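Local coordinates for SnoaL-like domain-containing protein (PDB 4LMI) that is of unknown function but carries a SnoaL-like domain of the NTF2 clan and is a putative ketosteroid isomerase, at residues D89-F97 with R107-A115. Numbering follows the deposited sequence.
Sequences DERLVGVVF and RVTDFWPEA
Phe111 CE2 lies at the edge of the Phe97 ring, 3.7 Å from Phe97 CE2, and Phe97 CD2 lies in the plane of the Phe111 ring at its edge. Val95 O also lies at the Phe111 edge, in the ring plane. The Trp112 indole approaches Gly94 obliquely, its CE3 3.3 Å from Gly94 CA. With no side chain at Gly94, the indole can sit against the backbone; Leu85 and Leu41 of the flanking strands touch it too. Trp112 CG stands anti to the carbonyl carbon (chi1 -63°), and NE1 is turned back to Asp110 OD2 in a 3.0 Å hydrogen bond. It meets this oxygen from above the carboxylate plane, and Tyr39 OH binds the same atom. Asp110 OD1 instead packs on Val96 CG2. A leucine in place of Trp112 would probably bare the Gly94 backbone and leave Asp110 OD2 with Tyr39 but without the indole N-H. Four backbone hydrogen bonds join Val95 to Phe111 and Phe97 to Thr109. Val95 also packs on Val95 of the second subunit, and Arg71 of that subunit makes a cation-pi contact with Phe97. The arrangement is an antiparallel beta hairpin in the curved sheet of an NTF2-like fold: one face meets helix 6-22 through Val96 and Val108, the other the dimer partner.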
# COMPACT_ATOMS: atom_id res chain seq x y z
N ASP B 89 18.73 12.18 -0.02
CA ASP B 89 19.00 12.21 1.41
C ASP B 89 17.77 11.82 2.23
O ASP B 89 17.85 11.69 3.46
CB ASP B 89 19.49 13.60 1.83
CG ASP B 89 18.47 14.69 1.54
OD1 ASP B 89 17.48 14.40 0.83
OD2 ASP B 89 18.66 15.83 2.01
N GLU B 90 16.64 11.65 1.55
CA GLU B 90 15.36 11.37 2.20
C GLU B 90 15.08 9.87 2.32
O GLU B 90 15.32 9.10 1.39
CB GLU B 90 14.23 12.06 1.44
CG GLU B 90 12.88 12.02 2.14
CD GLU B 90 11.85 12.94 1.51
OE1 GLU B 90 12.15 14.14 1.32
OE2 GLU B 90 10.74 12.45 1.21
N ARG B 91 14.58 9.48 3.49
CA ARG B 91 14.11 8.12 3.73
C ARG B 91 12.59 8.11 3.51
O ARG B 91 11.85 8.85 4.16
CB ARG B 91 14.48 7.65 5.14
CG ARG B 91 15.97 7.71 5.44
CD ARG B 91 16.65 6.36 5.26
NE ARG B 91 16.75 5.65 6.53
CZ ARG B 91 17.18 4.39 6.67
NH1 ARG B 91 17.54 3.69 5.61
NH2 ARG B 91 17.24 3.84 7.87
N LEU B 92 12.16 7.26 2.58
CA LEU B 92 10.79 7.21 2.11
C LEU B 92 10.27 5.78 2.14
O LEU B 92 11.05 4.83 2.23
CB LEU B 92 10.72 7.70 0.67
CG LEU B 92 10.53 9.19 0.41
CD1 LEU B 92 11.56 9.68 -0.58
CD2 LEU B 92 9.11 9.47 -0.07
N VAL B 93 8.95 5.63 2.06
CA VAL B 93 8.34 4.32 1.88
C VAL B 93 7.49 4.35 0.61
O VAL B 93 6.82 5.34 0.32
CB VAL B 93 7.51 3.88 3.11
CG1 VAL B 93 6.67 2.64 2.80
CG2 VAL B 93 8.42 3.60 4.30
N GLY B 94 7.57 3.28 -0.16
CA GLY B 94 6.70 3.12 -1.32
C GLY B 94 5.78 1.94 -1.09
O GLY B 94 6.17 0.96 -0.47
N VAL B 95 4.55 2.07 -1.56
CA VAL B 95 3.63 0.96 -1.59
C VAL B 95 3.13 0.92 -3.02
O VAL B 95 2.55 1.90 -3.51
CB VAL B 95 2.44 1.10 -0.62
CG1 VAL B 95 1.55 -0.13 -0.72
CG2 VAL B 95 2.93 1.28 0.82
N VAL B 96 3.37 -0.20 -3.68
CA VAL B 96 3.14 -0.33 -5.12
C VAL B 96 2.18 -1.49 -5.39
O VAL B 96 2.40 -2.61 -4.91
CB VAL B 96 4.46 -0.58 -5.87
CG1 VAL B 96 4.21 -0.75 -7.37
CG2 VAL B 96 5.45 0.55 -5.63
N PHE B 97 1.12 -1.22 -6.15
CA PHE B 97 0.22 -2.28 -6.60
C PHE B 97 0.52 -2.62 -8.04
O PHE B 97 0.59 -1.74 -8.89
CB PHE B 97 -1.24 -1.87 -6.44
CG PHE B 97 -1.67 -1.72 -5.01
CD1 PHE B 97 -2.08 -2.82 -4.26
CD2 PHE B 97 -1.66 -0.47 -4.39
CE1 PHE B 97 -2.47 -2.68 -2.94
CE2 PHE B 97 -2.05 -0.32 -3.07
CZ PHE B 97 -2.46 -1.42 -2.34
N ARG B 107 -0.24 -3.14 -15.11
CA ARG B 107 -0.55 -1.91 -14.37
C ARG B 107 0.41 -1.76 -13.21
O ARG B 107 0.77 -2.74 -12.56
CB ARG B 107 -1.99 -1.92 -13.86
CG ARG B 107 -3.04 -1.99 -14.96
CD ARG B 107 -4.45 -1.94 -14.43
NE ARG B 107 -5.40 -2.16 -15.52
CZ ARG B 107 -5.98 -1.19 -16.22
NH1 ARG B 107 -5.75 0.08 -15.95
NH2 ARG B 107 -6.82 -1.50 -17.20
N VAL B 108 0.83 -0.52 -12.98
CA VAL B 108 1.66 -0.17 -11.82
C VAL B 108 0.99 1.03 -11.18
O VAL B 108 0.77 2.03 -11.86
CB VAL B 108 3.11 0.19 -12.23
CG1 VAL B 108 3.94 0.64 -11.03
CG2 VAL B 108 3.80 -0.97 -12.94
N THR B 109 0.66 0.94 -9.90
CA THR B 109 0.13 2.09 -9.18
C THR B 109 1.01 2.32 -7.96
O THR B 109 1.07 1.47 -7.07
CB THR B 109 -1.36 1.89 -8.79
OG1 THR B 109 -2.12 1.67 -9.99
CG2 THR B 109 -1.92 3.12 -8.09
N ASP B 110 1.70 3.47 -7.96
CA ASP B 110 2.70 3.84 -6.96
C ASP B 110 2.10 4.77 -5.93
O ASP B 110 1.44 5.75 -6.29
CB ASP B 110 3.84 4.61 -7.63
CG ASP B 110 5.01 3.74 -8.09
OD1 ASP B 110 4.84 2.52 -8.31
OD2 ASP B 110 6.11 4.31 -8.28
N PHE B 111 2.35 4.47 -4.65
CA PHE B 111 2.11 5.40 -3.55
C PHE B 111 3.43 5.66 -2.84
O PHE B 111 4.21 4.72 -2.61
CB PHE B 111 1.12 4.82 -2.54
CG PHE B 111 -0.27 4.65 -3.09
CD1 PHE B 111 -1.16 5.73 -3.10
CD2 PHE B 111 -0.70 3.42 -3.58
CE1 PHE B 111 -2.45 5.58 -3.60
CE2 PHE B 111 -1.98 3.27 -4.08
CZ PHE B 111 -2.86 4.35 -4.09
N TRP B 112 3.69 6.92 -2.51
CA TRP B 112 4.91 7.30 -1.79
C TRP B 112 4.58 8.07 -0.55
O TRP B 112 4.72 9.29 -0.53
CB TRP B 112 5.85 8.07 -2.72
CG TRP B 112 6.29 7.19 -3.86
CD1 TRP B 112 5.79 7.16 -5.16
CD2 TRP B 112 7.29 6.12 -3.81
NE1 TRP B 112 6.41 6.19 -5.90
CE2 TRP B 112 7.32 5.52 -5.15
CE3 TRP B 112 8.14 5.62 -2.83
CZ2 TRP B 112 8.18 4.48 -5.48
CZ3 TRP B 112 9.00 4.57 -3.17
CH2 TRP B 112 9.02 4.01 -4.46
N PRO B 113 4.12 7.36 0.50
CA PRO B 113 3.78 8.05 1.74
C PRO B 113 5.01 8.68 2.36
O PRO B 113 6.10 8.08 2.32
CB PRO B 113 3.22 6.94 2.64
CG PRO B 113 3.76 5.67 2.06
CD PRO B 113 3.83 5.92 0.59
N GLU B 114 4.84 9.88 2.90
CA GLU B 114 5.92 10.60 3.58
C GLU B 114 5.55 10.84 5.03
O GLU B 114 4.37 10.85 5.38
CB GLU B 114 6.21 11.93 2.88
CG GLU B 114 6.68 11.75 1.45
CD GLU B 114 7.04 13.04 0.77
OE1 GLU B 114 6.13 13.83 0.46
OE2 GLU B 114 8.25 13.26 0.52
N ALA B 115 6.56 11.05 5.88
CA ALA B 115 6.33 11.35 7.29
C ALA B 115 5.45 12.59 7.44
O ALA B 115 5.50 13.49 6.61
CB ALA B 115 7.65 11.54 8.02
O HOH W 1 9.27 10.93 4.68
O HOH W 2 -1.96 -1.27 -10.38